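Local coordinates for putative glycosidase ph117-related (Bacteroides thetaiotaomicron, PDB 5A7V), which is a GH130-family enzyme that binds mannose in its active-site pocket and probably cleaves or phosphorolyses beta-linked mannosides, at residues Ser107-Ala112 with Glu145-Ala150. Sequence-based numbering, arbitrary orientation.
With MAN (alpha-D-mannopyranose), chain D; BMA (beta-D-mannopyranose), chain C; MAN (alpha-D-mannopyranose), chain E.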
loop_
_atom_site.group_PDB
_atom_site.type_symbol
_atom_site.label_atom_id
_atom_site.label_comp_id
_atom_site.label_asym_id
_atom_site.label_seq_id
_atom_site.Cartn_x
_atom_site.Cartn_y
_atom_site.Cartn_z
ATOM N N SER A 107 3.054 10.694 -11.786
ATOM C CA SER A 107 2.111 9.672 -11.374
ATOM C C SER A 107 0.685 10.258 -11.312
ATOM O O SER A 107 0.451 11.342 -10.756
ATOM C CB SER A 107 2.495 9.140 -9.983
ATOM O OG SER A 107 3.716 8.362 -10.069
ATOM N N ARG A 108 -0.236 9.493 -11.858
ATOM C CA ARG A 108 -1.669 9.799 -11.861
ATOM C C ARG A 108 -2.388 8.480 -11.587
ATOM O O ARG A 108 -1.876 7.407 -11.914
ATOM C CB ARG A 108 -2.089 10.374 -13.219
ATOM C CG ARG A 108 -1.342 11.647 -13.596
ATOM C CD ARG A 108 -1.736 12.205 -14.961
ATOM N NE ARG A 108 -0.984 13.393 -15.335
ATOM C CZ ARG A 108 0.163 13.423 -16.044
ATOM N NH1 ARG A 108 0.794 12.275 -16.330
ATOM N NH2 ARG A 108 0.711 14.562 -16.390
ATOM N N LEU A 109 -3.599 8.537 -11.002
ATOM C CA LEU A 109 -4.297 7.322 -10.637
ATOM C C LEU A 109 -5.347 6.910 -11.655
ATOM O O LEU A 109 -6.273 7.683 -11.966
ATOM C CB LEU A 109 -4.941 7.462 -9.259
ATOM C CG LEU A 109 -3.996 7.906 -8.144
ATOM C CD1 LEU A 109 -4.760 7.857 -6.800
ATOM C CD2 LEU A 109 -2.679 7.132 -8.076
ATOM N N GLY A 110 -5.231 5.690 -12.152
ATOM C CA GLY A 110 -6.231 5.065 -12.995
ATOM C C GLY A 110 -7.345 4.449 -12.155
ATOM O O GLY A 110 -7.168 4.242 -10.956
ATOM N N TYR A 111 -8.459 4.136 -12.813
ATOM C CA TYR A 111 -9.663 3.595 -12.164
ATOM C C TYR A 111 -10.110 2.340 -12.913
ATOM O O TYR A 111 -10.263 2.367 -14.152
ATOM C CB TYR A 111 -10.743 4.685 -12.205
ATOM C CG TYR A 111 -12.067 4.315 -11.612
ATOM C CD1 TYR A 111 -13.007 3.543 -12.293
ATOM C CD2 TYR A 111 -12.408 4.777 -10.344
ATOM C CE1 TYR A 111 -14.237 3.259 -11.688
ATOM C CE2 TYR A 111 -13.625 4.495 -9.769
ATOM C CZ TYR A 111 -14.521 3.720 -10.423
ATOM O OH TYR A 111 -15.722 3.432 -9.826
ATOM N N ALA A 112 -10.337 1.262 -12.198
ATOM C CA ALA A 112 -10.763 0.009 -12.820
ATOM C C ALA A 112 -11.741 -0.723 -11.887
ATOM O O ALA A 112 -11.570 -0.704 -10.676
ATOM C CB ALA A 112 -9.519 -0.846 -13.084
ATOM N N GLU A 145 1.015 9.586 -5.787
ATOM C CA GLU A 145 1.576 8.229 -5.801
ATOM C C GLU A 145 0.969 7.335 -4.728
ATOM O O GLU A 145 0.538 7.814 -3.660
ATOM C CB GLU A 145 3.086 8.246 -5.513
ATOM C CG GLU A 145 3.874 9.203 -6.363
ATOM C CD GLU A 145 5.324 9.344 -5.964
ATOM O OE1 GLU A 145 5.677 9.057 -4.782
ATOM O OE2 GLU A 145 6.141 9.847 -6.808
ATOM N N ASP A 146 0.950 6.042 -4.975
ATOM C CA ASP A 146 0.854 5.034 -3.916
ATOM C C ASP A 146 -0.365 5.196 -2.985
ATOM O O ASP A 146 -0.243 5.323 -1.763
ATOM C CB ASP A 146 2.136 4.959 -3.083
ATOM C CG ASP A 146 3.416 4.635 -3.864
ATOM O OD1 ASP A 146 3.337 4.306 -5.048
ATOM O OD2 ASP A 146 4.473 4.716 -3.185
ATOM N N PRO A 147 -1.561 5.164 -3.591
ATOM C CA PRO A 147 -2.781 5.364 -2.785
ATOM C C PRO A 147 -3.115 4.169 -1.922
ATOM O O PRO A 147 -2.892 3.019 -2.296
ATOM C CB PRO A 147 -3.876 5.577 -3.851
ATOM C CG PRO A 147 -3.387 4.702 -4.997
ATOM C CD PRO A 147 -1.876 4.904 -5.001
ATOM N N ARG A 148 -3.720 4.444 -0.760
ATOM C CA ARG A 148 -4.409 3.427 0.015
ATOM C C ARG A 148 -5.811 3.989 0.305
ATOM O O ARG A 148 -5.928 5.182 0.593
ATOM C CB ARG A 148 -3.758 3.122 1.352
ATOM C CG ARG A 148 -2.525 2.252 1.237
ATOM C CD ARG A 148 -1.323 2.985 1.352
ATOM N NE ARG A 148 -0.089 2.199 1.567
ATOM C CZ ARG A 148 1.028 2.573 1.001
ATOM N NH1 ARG A 148 1.083 3.572 0.190
ATOM N NH2 ARG A 148 2.120 1.847 1.197
ATOM N N ILE A 149 -6.829 3.123 0.204
ATOM C CA ILE A 149 -8.229 3.606 0.392
ATOM C C ILE A 149 -8.923 2.741 1.440
ATOM O O ILE A 149 -8.846 1.510 1.427
ATOM C CB ILE A 149 -9.030 3.590 -0.913
ATOM C CG1 ILE A 149 -8.445 4.637 -1.880
ATOM C CG2 ILE A 149 -10.514 3.867 -0.663
ATOM C CD1 ILE A 149 -8.933 4.600 -3.317
ATOM N N ALA A 150 -9.608 3.442 2.362
ATOM C CA ALA A 150 -10.514 2.831 3.336
ATOM C C ALA A 150 -11.805 3.647 3.327
ATOM O O ALA A 150 -11.816 4.732 2.746
ATOM C CB ALA A 150 -9.885 2.793 4.713
HETATM C C1 MAN D . 11.024 7.046 -4.347
HETATM C C2 MAN D . 10.113 5.921 -4.598
HETATM C C3 MAN D . 9.362 6.323 -5.847
HETATM C C4 MAN D . 8.697 7.692 -5.772
HETATM C C5 MAN D . 9.649 8.742 -5.227
HETATM C C6 MAN D . 8.931 9.959 -4.686
HETATM O O1 MAN D . 12.102 7.188 -5.191
HETATM O O2 MAN D . 9.141 5.747 -3.574
HETATM O O3 MAN D . 8.328 5.393 -6.199
HETATM O O4 MAN D . 8.277 8.102 -7.086
HETATM O O5 MAN D . 10.411 8.252 -4.142
HETATM O O6 MAN D . 8.007 9.644 -3.639
HETATM C C1 BMA C . 11.053 6.875 -4.388
HETATM C C2 BMA C . 10.038 5.865 -4.934
HETATM C C3 BMA C . 9.331 6.475 -6.123
HETATM C C4 BMA C . 8.736 7.818 -5.747
HETATM C C5 BMA C . 9.744 8.696 -4.996
HETATM C C6 BMA C . 9.128 9.975 -4.462
HETATM O O1 BMA C . 11.844 6.431 -3.297
HETATM O O2 BMA C . 9.048 5.561 -3.942
HETATM O O3 BMA C . 8.299 5.586 -6.697
HETATM O O4 BMA C . 8.333 8.460 -6.968
HETATM O O5 BMA C . 10.359 8.017 -3.876
HETATM O O6 BMA C . 8.034 9.739 -3.571
HETATM C C1 MAN E . 9.284 3.085 -1.908
HETATM C C2 MAN E . 7.776 2.766 -1.985
HETATM C C3 MAN E . 7.167 2.661 -3.397
HETATM C C4 MAN E . 8.092 1.879 -4.348
HETATM C C5 MAN E . 9.396 1.419 -3.671
HETATM C C6 MAN E . 10.389 0.782 -4.670
HETATM O O1 MAN E . 9.918 2.600 -0.603
HETATM O O2 MAN E . 7.126 3.820 -1.262
HETATM O O3 MAN E . 6.943 3.926 -3.990
HETATM O O4 MAN E . 7.323 0.802 -4.843
HETATM O O5 MAN E . 10.000 2.608 -3.069
HETATM O O6 MAN E . 10.782 1.760 -5.641
HETATM O O HOH W 1 5.741 10.051 -9.477
#
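Leu109 and Pro147 form the apolar half of this contact, their side chains running by one another and pointing opposite ways. Both methyls of Leu109 lie on the same side of the proline ring, beyond its CG end: CD1 rests 3.8 Å from CB of Pro147, while CD2 lies 3.9 Å from CD of the same ring. Branched leucine and rigid proline suit a buried seam, since neither side chain brings a polar group to be satisfied.

Closer to the sugars the surfaces turn polar. Ser107 OG passes alongside the Glu145 stem, 3.8 Å from CG, an ordinary van der Waals contact with an aliphatic carbon. Beyond CG the Glu145 chain runs extended (chi2 173°), carrying the carboxylate past the serine to the sugar. That site is modelled as two anomers of one mannose; in the beta form OE1 lies 2.7 Å from O6 and OE2 2.6 Å from O4. A water links the strands, 2.7 Å from both Ser107 OG and Glu145 OE2. The small serine also bonds Arg93.

Asp146 turns its carboxylate to a second mannose, in chain E, with OD2 2.7 Å from O3; OD1 is held by Arg93 and Asn78. Arg148 folds back so that NH1 donates to Asp146 O, 2.9 Å away and above the carbonyl plane.

The contact thus joins the third strand of one four-stranded antiparallel sheet to the first strand of the next, consistent with a five-bladed beta-propeller. Its chemistry implies an apolar seam behind two adjacent acids that meet different sugars, with Arg93 tying Ser107 to Asp146.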